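Local structure of probable enoyl-CoA hydratase/isomerase (3SWX) at residues Gly117-Leu122 / Gly148-Arg153; Arg156-Gly161 / His179-Val184; Lys112-Gly117 / Thr134-Glu139. The protein probably acts on acyl-CoA thioesters as an enoyl-CoA hydratase or isomerase of the crotonase family. All blocks are in the same frame, centred on the assembly; numbering follows the deposited sequence.

Contact 1: Gly117-Leu122 / Gly148-Arg153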
ATOM      1  N   GLY B 117      -1.378 -10.734  18.487  1.00 18.40           N
ATOM      2  CA  GLY B 117      -0.319  -9.750  18.696  1.00 17.38           C
ATOM      3  C   GLY B 117       0.050  -8.976  17.436  1.00 16.07           C
ATOM      4  O   GLY B 117       0.296  -7.778  17.478  1.00 14.64           O
ATOM      5  N   ILE B 118       0.148  -9.698  16.326  1.00 16.04           N
ATOM      6  CA  ILE B 118       0.396  -9.105  15.004  1.00 15.32           C
ATOM      7  C   ILE B 118      -0.724  -8.122  14.705  1.00 14.83           C
ATOM      8  O   ILE B 118      -0.489  -7.001  14.245  1.00 14.74           O
ATOM      9  CB  ILE B 118       0.429 -10.170  13.891  1.00 14.77           C
ATOM     10  CG1 ILE B 118       1.603 -11.147  14.097  1.00 16.47           C
ATOM     11  CG2 ILE B 118       0.587  -9.512  12.542  1.00 15.97           C
ATOM     12  CD1 ILE B 118       1.707 -12.275  13.044  1.00 14.23           C
ATOM     13  N   GLU B 119      -1.939  -8.536  15.042  1.00 15.07           N
ATOM     14  CA  GLU B 119      -3.135  -7.760  14.757  1.00 14.72           C
ATOM     15  C   GLU B 119      -3.259  -6.526  15.654  1.00 15.09           C
ATOM     16  O   GLU B 119      -3.778  -5.488  15.211  1.00 14.68           O
ATOM     17  CB  GLU B 119      -4.357  -8.677  14.813  1.00 14.74           C
ATOM     18  CG  GLU B 119      -4.379  -9.633  13.619  1.00 14.88           C
ATOM     19  CD  GLU B 119      -5.500 -10.653  13.673  1.00 16.67           C
ATOM     20  OE1 GLU B 119      -6.246 -10.774  12.683  1.00 16.57           O
ATOM     21  OE2 GLU B 119      -5.639 -11.328  14.720  1.00 18.25           O
ATOM     22  N   LEU B 120      -2.735  -6.610  16.878  1.00 15.50           N
ATOM     23  CA  LEU B 120      -2.643  -5.427  17.759  1.00 15.67           C
ATOM     24  C   LEU B 120      -1.718  -4.391  17.176  1.00 15.10           C
ATOM     25  O   LEU B 120      -2.043  -3.213  17.148  1.00 14.98           O
ATOM     26  CB  LEU B 120      -2.118  -5.803  19.143  1.00 16.79           C
ATOM     27  CG  LEU B 120      -3.128  -6.172  20.205  1.00 17.99           C
ATOM     28  CD1 LEU B 120      -2.413  -6.404  21.560  1.00 19.04           C
ATOM     29  CD2 LEU B 120      -4.190  -5.043  20.325  1.00 17.54           C
ATOM     30  N   ALA B 121      -0.554  -4.838  16.714  1.00 14.95           N
ATOM     31  CA  ALA B 121       0.398  -3.953  16.073  1.00 14.62           C
ATOM     32  C   ALA B 121      -0.189  -3.327  14.804  1.00 14.54           C
ATOM     33  O   ALA B 121      -0.000  -2.140  14.554  1.00 14.54           O
ATOM     34  CB  ALA B 121       1.738  -4.691  15.779  1.00 14.69           C
ATOM     35  N   LEU B 122      -0.903  -4.109  14.002  1.00 14.52           N
ATOM     36  CA  LEU B 122      -1.556  -3.559  12.817  1.00 14.47           C
ATOM     37  C   LEU B 122      -2.679  -2.565  13.144  1.00 14.80           C
ATOM     38  O   LEU B 122      -3.008  -1.718  12.311  1.00 16.16           O
ATOM     39  CB  LEU B 122      -2.094  -4.679  11.899  1.00 14.78           C
ATOM     40  CG  LEU B 122      -1.078  -5.531  11.107  1.00 14.74           C
ATOM     41  CD1 LEU B 122      -1.794  -6.762  10.505  1.00 14.04           C
ATOM     42  CD2 LEU B 122      -0.390  -4.726  10.013  1.00 13.84           C
ATOM     43  N   GLY B 148      -8.772 -10.845  13.641  1.00 15.94           N
ATOM     44  CA  GLY B 148      -8.553  -9.578  14.380  1.00 14.96           C
ATOM     45  C   GLY B 148      -8.143  -8.411  13.491  1.00 14.60           C
ATOM     46  O   GLY B 148      -7.602  -7.400  13.973  1.00 13.55           O
ATOM     47  N   GLY B 149      -8.385  -8.545  12.185  1.00 14.45           N
ATOM     48  CA  GLY B 149      -8.068  -7.492  11.225  1.00 13.55           C
ATOM     49  C   GLY B 149      -6.880  -7.705  10.293  1.00 13.65           C
ATOM     50  O   GLY B 149      -6.703  -6.910   9.347  1.00 12.87           O
ATOM     51  N   ALA B 150      -6.060  -8.742  10.524  1.00 12.80           N
ATOM     52  CA  ALA B 150      -4.916  -9.005   9.630  1.00 12.61           C
ATOM     53  C   ALA B 150      -5.370  -9.122   8.175  1.00 12.51           C
ATOM     54  O   ALA B 150      -4.671  -8.699   7.273  1.00 11.76           O
ATOM     55  CB  ALA B 150      -4.130 -10.313  10.048  1.00 12.50           C
ATOM     56  N   THR B 151      -6.537  -9.718   7.944  1.00 12.47           N
ATOM     57  CA  THR B 151      -7.004  -9.934   6.574  1.00 12.68           C
ATOM     58  C   THR B 151      -7.218  -8.623   5.832  1.00 12.54           C
ATOM     59  O   THR B 151      -7.072  -8.578   4.609  1.00 12.86           O
ATOM     60  CB  THR B 151      -8.296 -10.743   6.527  1.00 13.01           C
ATOM     61  OG1 THR B 151      -9.287 -10.120   7.361  1.00 11.13           O
ATOM     62  CG2 THR B 151      -8.025 -12.206   6.980  1.00 13.24           C
ATOM     63  N   ILE B 152      -7.501  -7.562   6.581  1.00 12.43           N
ATOM     64  CA  ILE B 152      -7.763  -6.240   6.029  1.00 12.29           C
ATOM     65  C   ILE B 152      -6.465  -5.422   5.999  1.00 11.99           C
ATOM     66  O   ILE B 152      -6.089  -4.885   4.962  1.00 11.32           O
ATOM     67  CB  ILE B 152      -8.820  -5.474   6.872  1.00 12.03           C
ATOM     68  CG1 ILE B 152     -10.142  -6.229   6.875  1.00 13.70           C
ATOM     69  CG2 ILE B 152      -8.999  -4.005   6.356  1.00 12.52           C
ATOM     70  CD1 ILE B 152     -11.102  -5.832   8.010  1.00 11.93           C
ATOM     71  N   ARG B 153      -5.771  -5.373   7.135  1.00 11.60           N
ATOM     72  CA  ARG B 153      -4.671  -4.439   7.316  1.00 11.71           C
ATOM     73  C   ARG B 153      -3.320  -4.934   6.853  1.00 11.46           C
ATOM     74  O   ARG B 153      -2.493  -4.126   6.514  1.00 10.47           O
ATOM     75  CB  ARG B 153      -4.579  -4.017   8.783  1.00 12.10           C
ATOM     76  CG  ARG B 153      -5.858  -3.326   9.250  1.00 14.61           C
ATOM     77  CD  ARG B 153      -5.948  -3.240  10.734  1.00 16.48           C
ATOM     78  NE  ARG B 153      -7.186  -2.554  11.108  1.00 17.88           N
ATOM     79  CZ  ARG B 153      -7.804  -2.666  12.277  1.00 16.76           C
ATOM     80  NH1 ARG B 153      -7.344  -3.467  13.213  1.00 15.56           N
ATOM     81  NH2 ARG B 153      -8.922  -1.992  12.482  1.00 19.18           N
TER
HETATM   82  O   HOH W   1      -5.595  -5.583  13.066  1.00 10.88           O
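With CG anti to its carbonyl carbon (chi1 -71°) and the chain extended beyond, Glu-119 reaches from helix 116-123 to the amides that lead into helix 150-158. The contact joins two helices of the crotonase fold, side of one to start of the other. Glu-119 stands where enoyl-CoA hydratases have a catalytic glutamate, so these backbone bonds probably position it. Glu-119 OE1 accepts two backbone N-H groups. Gly-148 N lies 2.7 Å from Glu-119 OE1; it arrives from above the carboxylate plane, and the bond is bent. Ala-150 N meets Glu-119 OE1 at 3.0 Å on the anti lone pair, nearly straight at 167°. Gly-149, the N-cap residue, sits between these two donors. Together the two bonds help to set the rotation of the carboxylate. Ala-150 CB packs alongside the glutamate stem, 3.6 Å from Glu-119 CG.

One turn on, Leu-122 CD1 rests 3.9 Å from Ala-150 CA. Leu-122 CB lies 4.0 Å from Arg-153 CB. Arg-153 runs extended from CG to NE, and its CD passes the carbonyl of Leu-122. Its guanidinium is also held by Trp-94 O and Gln-95 O. One water ties the two segments: it donates to Glu-119 O and Gly-148 O and accepts from Arg-153 NH1 at 2.7 Å.

Contact 2: Arg156-Gly161 / His179-Val184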
ATOM      1  N   ARG B 156      -2.933  -4.339   3.123  1.00 16.08           N
ATOM      2  CA  ARG B 156      -2.852  -2.888   2.898  1.00 16.29           C
ATOM      3  C   ARG B 156      -1.473  -2.340   3.260  1.00 16.20           C
ATOM      4  O   ARG B 156      -0.914  -1.566   2.515  1.00 15.69           O
ATOM      5  CB  ARG B 156      -3.956  -2.149   3.697  1.00 16.22           C
ATOM      6  CG  ARG B 156      -4.263  -0.705   3.241  1.00 17.87           C
ATOM      7  CD  ARG B 156      -5.188   0.021   4.264  1.00 19.52           C
ATOM      8  NE  ARG B 156      -6.489  -0.473   4.039  1.00 23.42           N
ATOM      9  CZ  ARG B 156      -7.426  -0.787   4.915  1.00 20.26           C
ATOM     10  NH1 ARG B 156      -7.328  -0.631   6.235  1.00 20.14           N
ATOM     11  NH2 ARG B 156      -8.516  -1.271   4.383  1.00 20.26           N
ATOM     12  N   THR B 157      -0.920  -2.735   4.407  1.00 16.18           N
ATOM     13  CA  THR B 157       0.416  -2.284   4.781  1.00 17.03           C
ATOM     14  C   THR B 157       1.548  -2.938   3.986  1.00 16.09           C
ATOM     15  O   THR B 157       2.451  -2.264   3.545  1.00 16.26           O
ATOM     16  CB  THR B 157       0.695  -2.522   6.261  1.00 17.76           C
ATOM     17  OG1 THR B 157      -0.338  -1.923   7.040  1.00 21.78           O
ATOM     18  CG2 THR B 157       2.024  -1.903   6.649  1.00 19.81           C
ATOM     19  N   ALA B 158       1.521  -4.255   3.832  1.00 15.59           N
ATOM     20  CA  ALA B 158       2.676  -4.992   3.279  1.00 14.59           C
ATOM     21  C   ALA B 158       2.596  -5.234   1.772  1.00 14.26           C
ATOM     22  O   ALA B 158       3.582  -5.637   1.136  1.00 14.56           O
ATOM     23  CB  ALA B 158       2.831  -6.335   4.031  1.00 14.90           C
ATOM     24  N   GLY B 159       1.413  -5.007   1.212  1.00 13.35           N
ATOM     25  CA  GLY B 159       1.069  -5.488  -0.107  1.00 13.01           C
ATOM     26  C   GLY B 159       0.483  -6.888   0.010  1.00 12.64           C
ATOM     27  O   GLY B 159       0.788  -7.646   0.938  1.00 11.41           O
ATOM     28  N   TRP B 160      -0.354  -7.238  -0.957  1.00 11.93           N
ATOM     29  CA  TRP B 160      -1.048  -8.512  -0.958  1.00 11.63           C
ATOM     30  C   TRP B 160      -0.070  -9.696  -0.860  1.00 12.02           C
ATOM     31  O   TRP B 160      -0.182 -10.504   0.045  1.00 13.08           O
ATOM     32  CB  TRP B 160      -1.919  -8.616  -2.216  1.00 11.98           C
ATOM     33  CG  TRP B 160      -2.710  -9.840  -2.313  1.00 12.74           C
ATOM     34  CD1 TRP B 160      -2.311 -11.027  -2.847  1.00 15.74           C
ATOM     35  CD2 TRP B 160      -4.065 -10.022  -1.887  1.00 13.36           C
ATOM     36  NE1 TRP B 160      -3.339 -11.949  -2.781  1.00 15.81           N
ATOM     37  CE2 TRP B 160      -4.421 -11.353  -2.182  1.00 13.65           C
ATOM     38  CE3 TRP B 160      -5.020  -9.179  -1.292  1.00 14.05           C
ATOM     39  CZ2 TRP B 160      -5.689 -11.871  -1.906  1.00 14.44           C
ATOM     40  CZ3 TRP B 160      -6.282  -9.697  -1.015  1.00 13.66           C
ATOM     41  CH2 TRP B 160      -6.606 -11.026  -1.335  1.00 15.20           C
ATOM     42  N   GLY B 161       0.880  -9.793  -1.778  1.00 11.93           N
ATOM     43  CA  GLY B 161       1.848 -10.899  -1.773  1.00 12.67           C
ATOM     44  C   GLY B 161       2.656 -11.070  -0.510  1.00 12.85           C
ATOM     45  O   GLY B 161       2.814 -12.181  -0.015  1.00 14.48           O
ATOM     46  N   HIS B 179       9.867  -5.241   9.282  1.00 15.27           N
ATOM     47  CA  HIS B 179      10.260  -3.880   8.993  1.00 15.39           C
ATOM     48  C   HIS B 179      10.335  -3.630   7.486  1.00 15.85           C
ATOM     49  O   HIS B 179       9.927  -2.562   7.007  1.00 15.20           O
ATOM     50  CB  HIS B 179      11.612  -3.625   9.653  1.00 16.19           C
ATOM     51  CG  HIS B 179      12.203  -2.294   9.346  1.00 15.84           C
ATOM     52  ND1 HIS B 179      11.619  -1.116   9.755  1.00 16.58           N
ATOM     53  CD2 HIS B 179      13.351  -1.948   8.719  1.00 16.68           C
ATOM     54  CE1 HIS B 179      12.376  -0.101   9.380  1.00 17.18           C
ATOM     55  NE2 HIS B 179      13.432  -0.577   8.752  1.00 16.70           N
ATOM     56  N   ARG B 180      10.841  -4.621   6.749  1.00 16.90           N
ATOM     57  CA  ARG B 180      10.924  -4.539   5.287  1.00 17.93           C
ATOM     58  C   ARG B 180       9.540  -4.306   4.690  1.00 17.12           C
ATOM     59  O   ARG B 180       9.360  -3.432   3.836  1.00 16.55           O
ATOM     60  CB  ARG B 180      11.500  -5.805   4.666  1.00 18.27           C
ATOM     61  CG  ARG B 180      11.978  -5.579   3.213  1.00 20.98           C
ATOM     62  CD  ARG B 180      12.507  -6.868   2.581  1.00 22.68           C
ATOM     63  NE  ARG B 180      11.467  -7.888   2.487  1.00 25.85           N
ATOM     64  CZ  ARG B 180      10.557  -7.976   1.515  1.00 27.24           C
ATOM     65  NH1 ARG B 180      10.548  -7.104   0.517  1.00 29.34           N
ATOM     66  NH2 ARG B 180       9.659  -8.954   1.547  1.00 27.83           N
ATOM     67  N   ILE B 181       8.562  -5.060   5.181  1.00 17.10           N
ATOM     68  CA  ILE B 181       7.233  -5.023   4.587  1.00 16.96           C
ATOM     69  C   ILE B 181       6.282  -4.027   5.228  1.00 16.79           C
ATOM     70  O   ILE B 181       5.111  -4.004   4.876  1.00 18.03           O
ATOM     71  CB  ILE B 181       6.622  -6.430   4.481  1.00 17.53           C
ATOM     72  CG1 ILE B 181       6.213  -6.984   5.851  1.00 16.50           C
ATOM     73  CG2 ILE B 181       7.634  -7.359   3.759  1.00 16.00           C
ATOM     74  CD1 ILE B 181       5.759  -8.444   5.810  1.00 17.37           C
ATOM     75  N   GLY B 182       6.770  -3.213   6.166  1.00 16.29           N
ATOM     76  CA  GLY B 182       6.031  -2.038   6.630  1.00 15.32           C
ATOM     77  C   GLY B 182       5.231  -2.155   7.917  1.00 15.52           C
ATOM     78  O   GLY B 182       4.643  -1.153   8.359  1.00 14.75           O
ATOM     79  N   ILE B 183       5.178  -3.346   8.515  1.00 14.94           N
ATOM     80  CA  ILE B 183       4.467  -3.531   9.794  1.00 17.08           C
ATOM     81  C   ILE B 183       5.213  -2.864  10.958  1.00 16.01           C
ATOM     82  O   ILE B 183       4.604  -2.335  11.876  1.00 17.28           O
ATOM     83  CB  ILE B 183       4.373  -5.027  10.226  1.00 17.49           C
ATOM     84  CG1 ILE B 183       3.545  -5.864   9.290  1.00 20.38           C
ATOM     85  CG2 ILE B 183       3.718  -5.153  11.612  1.00 21.12           C
ATOM     86  CD1 ILE B 183       3.533  -7.373   9.804  1.00 19.57           C
ATOM     87  N   VAL B 184       6.536  -2.945  10.934  1.00 15.46           N
ATOM     88  CA  VAL B 184       7.373  -2.393  11.993  1.00 14.38           C
ATOM     89  C   VAL B 184       8.089  -1.155  11.467  1.00 14.24           C
ATOM     90  O   VAL B 184       8.739  -1.225  10.427  1.00 13.80           O
ATOM     91  CB  VAL B 184       8.427  -3.432  12.427  1.00 14.53           C
ATOM     92  CG1 VAL B 184       9.560  -2.760  13.255  1.00 12.76           C
ATOM     93  CG2 VAL B 184       7.763  -4.546  13.211  1.00 13.70           C
TER
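Ile-181 O is approached by two carbons of Ala-158. Ala-158 CA comes to 3.1 Å from Ile-181 O in a CA-H...O contact, with an angle of 142° at the hydrogen. Ala-158 CB lies 3.4 Å from the same Ile-181 O. Here the end of helix 150-158 meets the turn that leaves helix 175-180, within the crotonase fold.

Ile-181 puts CG1 between its backbone N and carbonyl carbon (chi1 72°). This lays the CG1 branch along the Ala-158 methyl: Ile-181 CB is 3.8 Å and Ile-181 CD1 4.0 Å from Ala-158 CB. Phe-154 and Trp-166 also pack on Ile-181. Thr-157 turns its methyl across the contact, with CG2 3.2 Å from Gly-182 O. Its OG1 points elsewhere and bonds to Arg-153 O.

The turn has its own tie: His-179 ND1 donates to Val-184 O at 3.0 Å, from above the carbonyl plane. Nearby, Trp-160 NE1 bonds Asp-125 OD1 of the second subunit, so this region also faces the trimer partner. No hydrogen bond links the two segments; they are joined by apolar packing and one CA-H...O contact, which implies a tie of shape more than of polar bonding.

Contact 3: Lys112-Gly117 / Thr134-Glu139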
ATOM      1  N   LYS B 112       8.339 -13.329  20.792  1.00 21.59           N
ATOM      2  CA  LYS B 112       7.244 -13.794  19.924  1.00 22.99           C
ATOM      3  C   LYS B 112       6.024 -12.892  19.926  1.00 22.59           C
ATOM      4  O   LYS B 112       5.496 -12.482  20.991  1.00 24.31           O
ATOM      5  CB  LYS B 112       6.820 -15.212  20.293  1.00 23.98           C
ATOM      6  CG  LYS B 112       7.927 -16.213  20.017  1.00 26.38           C
ATOM      7  CD  LYS B 112       7.457 -17.645  20.234  1.00 30.69           C
ATOM      8  CE  LYS B 112       8.541 -18.646  19.867  1.00 31.81           C
ATOM      9  NZ  LYS B 112       7.940 -20.003  19.818  1.00 35.21           N
ATOM     10  N   VAL B 113       5.579 -12.582  18.720  1.00 21.40           N
ATOM     11  CA  VAL B 113       4.372 -11.846  18.497  1.00 20.34           C
ATOM     12  C   VAL B 113       3.493 -12.808  17.681  1.00 20.40           C
ATOM     13  O   VAL B 113       3.680 -12.962  16.445  1.00 20.53           O
ATOM     14  CB  VAL B 113       4.662 -10.537  17.733  1.00 20.04           C
ATOM     15  CG1 VAL B 113       3.366  -9.757  17.475  1.00 19.53           C
ATOM     16  CG2 VAL B 113       5.667  -9.666  18.509  1.00 18.60           C
ATOM     17  N   LEU B 114       2.575 -13.503  18.357  1.00 19.30           N
ATOM     18  CA  LEU B 114       1.749 -14.481  17.673  1.00 19.06           C
ATOM     19  C   LEU B 114       0.344 -13.969  17.458  1.00 18.33           C
ATOM     20  O   LEU B 114      -0.176 -13.240  18.288  1.00 18.58           O
ATOM     21  CB  LEU B 114       1.677 -15.793  18.457  1.00 20.05           C
ATOM     22  CG  LEU B 114       3.005 -16.398  18.923  1.00 20.56           C
ATOM     23  CD1 LEU B 114       2.745 -17.618  19.846  1.00 20.27           C
ATOM     24  CD2 LEU B 114       3.858 -16.751  17.733  1.00 17.86           C
ATOM     25  N   THR B 115      -0.255 -14.409  16.348  1.00 17.66           N
ATOM     26  CA  THR B 115      -1.675 -14.282  16.073  1.00 17.45           C
ATOM     27  C   THR B 115      -2.220 -12.870  16.384  1.00 17.51           C
ATOM     28  O   THR B 115      -1.920 -11.904  15.671  1.00 16.80           O
ATOM     29  CB  THR B 115      -2.471 -15.418  16.813  1.00 17.46           C
ATOM     30  OG1 THR B 115      -2.276 -15.311  18.225  1.00 18.02           O
ATOM     31  CG2 THR B 115      -2.016 -16.807  16.360  1.00 16.40           C
ATOM     32  N   LEU B 116      -2.974 -12.749  17.474  1.00 18.59           N
ATOM     33  CA  LEU B 116      -3.605 -11.482  17.862  1.00 18.96           C
ATOM     34  C   LEU B 116      -2.603 -10.370  18.116  1.00 18.61           C
ATOM     35  O   LEU B 116      -2.938  -9.193  17.978  1.00 19.25           O
ATOM     36  CB  LEU B 116      -4.461 -11.654  19.116  1.00 19.46           C
ATOM     37  CG  LEU B 116      -5.842 -12.251  18.984  1.00 20.67           C
ATOM     38  CD1 LEU B 116      -6.459 -12.317  20.405  1.00 23.62           C
ATOM     39  CD2 LEU B 116      -6.734 -11.436  18.025  1.00 22.29           C
ATOM     40  N   GLY B 117      -1.378 -10.734  18.487  1.00 18.40           N
ATOM     41  CA  GLY B 117      -0.319  -9.750  18.696  1.00 17.38           C
ATOM     42  C   GLY B 117       0.050  -8.976  17.436  1.00 16.07           C
ATOM     43  O   GLY B 117       0.296  -7.778  17.478  1.00 14.64           O
ATOM     44  N   THR B 134      10.041 -11.790  16.844  1.00 17.57           N
ATOM     45  CA  THR B 134       9.570 -12.637  15.734  1.00 17.86           C
ATOM     46  C   THR B 134       8.040 -12.658  15.674  1.00 17.53           C
ATOM     47  O   THR B 134       7.364 -12.349  16.661  1.00 18.19           O
ATOM     48  CB  THR B 134      10.077 -14.080  15.808  1.00 18.13           C
ATOM     49  OG1 THR B 134       9.545 -14.700  16.971  1.00 20.20           O
ATOM     50  CG2 THR B 134      11.592 -14.146  15.815  1.00 18.46           C
ATOM     51  N   PHE B 135       7.508 -13.042  14.515  1.00 17.03           N
ATOM     52  CA  PHE B 135       6.071 -12.966  14.230  1.00 16.42           C
ATOM     53  C   PHE B 135       5.549 -14.247  13.560  1.00 16.22           C
ATOM     54  O   PHE B 135       6.201 -14.803  12.677  1.00 16.39           O
ATOM     55  CB  PHE B 135       5.771 -11.778  13.302  1.00 15.58           C
ATOM     56  CG  PHE B 135       6.297 -10.460  13.804  1.00 16.01           C
ATOM     57  CD1 PHE B 135       7.616 -10.097  13.579  1.00 15.33           C
ATOM     58  CD2 PHE B 135       5.477  -9.578  14.481  1.00 16.15           C
ATOM     59  CE1 PHE B 135       8.110  -8.902  14.052  1.00 16.08           C
ATOM     60  CE2 PHE B 135       5.965  -8.365  14.946  1.00 16.55           C
ATOM     61  CZ  PHE B 135       7.282  -8.027  14.732  1.00 15.79           C
ATOM     62  N   ALA B 136       4.362 -14.690  13.954  1.00 16.30           N
ATOM     63  CA  ALA B 136       3.721 -15.821  13.279  1.00 16.46           C
ATOM     64  C   ALA B 136       2.193 -15.772  13.345  1.00 17.00           C
ATOM     65  O   ALA B 136       1.589 -15.753  14.439  1.00 17.15           O
ATOM     66  CB  ALA B 136       4.247 -17.145  13.832  1.00 16.91           C
ATOM     67  N   GLN B 137       1.583 -15.786  12.154  1.00 16.99           N
ATOM     68  CA  GLN B 137       0.153 -15.770  11.989  1.00 16.71           C
ATOM     69  C   GLN B 137      -0.315 -17.238  11.952  1.00 17.29           C
ATOM     70  O   GLN B 137      -0.589 -17.814  10.878  1.00 16.10           O
ATOM     71  CB  GLN B 137      -0.202 -14.997  10.712  1.00 17.22           C
ATOM     72  CG  GLN B 137      -1.618 -14.451  10.663  1.00 19.28           C
ATOM     73  CD  GLN B 137      -1.796 -13.158  11.436  1.00 20.25           C
ATOM     74  OE1 GLN B 137      -1.373 -12.089  10.982  1.00 24.38           O
ATOM     75  NE2 GLN B 137      -2.443 -13.242  12.593  1.00 21.13           N
ATOM     76  N   LEU B 138      -0.424 -17.825  13.146  1.00 16.42           N
ATOM     77  CA  LEU B 138      -0.613 -19.260  13.305  1.00 17.56           C
ATOM     78  C   LEU B 138      -2.040 -19.797  13.090  1.00 18.04           C
ATOM     79  O   LEU B 138      -2.255 -21.017  13.120  1.00 18.23           O
ATOM     80  CB  LEU B 138      -0.116 -19.691  14.702  1.00 17.48           C
ATOM     81  CG  LEU B 138       1.388 -19.562  14.988  1.00 18.09           C
ATOM     82  CD1 LEU B 138       1.674 -19.842  16.470  1.00 19.97           C
ATOM     83  CD2 LEU B 138       2.239 -20.497  14.107  1.00 18.95           C
ATOM     84  N   GLU B 139      -3.011 -18.910  12.889  1.00 17.91           N
ATOM     85  CA  GLU B 139      -4.425 -19.307  12.916  1.00 17.91           C
ATOM     86  C   GLU B 139      -4.751 -20.435  11.944  1.00 17.58           C
ATOM     87  O   GLU B 139      -5.356 -21.436  12.348  1.00 18.02           O
ATOM     88  CB  GLU B 139      -5.350 -18.095  12.679  1.00 18.41           C
ATOM     89  CG  GLU B 139      -5.344 -17.029  13.821  1.00 19.68           C
ATOM     90  CD  GLU B 139      -4.301 -15.903  13.623  1.00 20.80           C
ATOM     91  OE1 GLU B 139      -3.286 -16.105  12.907  1.00 18.42           O
ATOM     92  OE2 GLU B 139      -4.498 -14.804  14.208  1.00 24.18           O
TER
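This is a parallel strand pairing, 112-114 beside 134-136, at one side of a small three-stranded sheet. Its ends run on into a helix start and a turn. Val-113 N donates to Thr-134 O at 2.7 Å, and Ala-136 N to Val-113 O at 3.1 Å. Thr-115 N then meets Ala-136 O at 3.0 Å, almost straight at 174°. The strand axes diverge by only 20°.

Val-113 and Phe-135 lie side by side on one face, with Phe-135 CD2 3.5 Å from Val-113 CB. Ile-118 packs on both, and Phe-173 meets the Phe-135 ring. On the other face, Leu-114 CD2 touches Ala-136 CB and, at 4.0 Å, Leu-138 CD1.

In the crotonase fold this small sheet stands apart from the main sheet, and strand 112-114 leads directly into helix 116-123. Thr-115 holds the N-cap position of that helix, but its side chain makes no capping bond. Its CB lies 3.4 Å from Glu-139 OE2.

Gln-137 is the centre of an inverse gamma turn. Its chain bends at chi2 (81°), which brings the amide back toward Thr-115 and Glu-139. Gln-137 NE2 donates to Glu-139 OE1 at 3.0 Å, on the syn side of the carboxylate and in the plane of its own amide. Gln-137 NE2 also makes a weak bond to Thr-115 O at 3.4 Å.

Contacts 1 and 3 share Gly-117 and helix 116-123; their centres are about 10 Å apart. Glu-119 OE2 and Glu-139 OE2 approach to 3.7 Å, two acidic groups close together. Glu-119 and Glu-139 match in sequence position the two catalytic glutamates of enoyl-CoA hydratases, and probably mark the active site here. 1,2-Ethanediol, probably from the crystallisation liquor, is bound about 5 Å from Gly-148 and about 5 Å from the Leu-116 side chain, which is consistent with a pocket. Gln-137 OE1 lies 3.4 Å from Ala-150 CB, joining the turn of contact 3 to contact 1. Contact 2 follows along helix 150-158, its centre about 12 Å from the centre of contact 1; Leu-122 CD2 packs 4.2 Å from Ile-183 CG1. Val-184 CG2 reaches Phe-135 CZ at 3.8 Å.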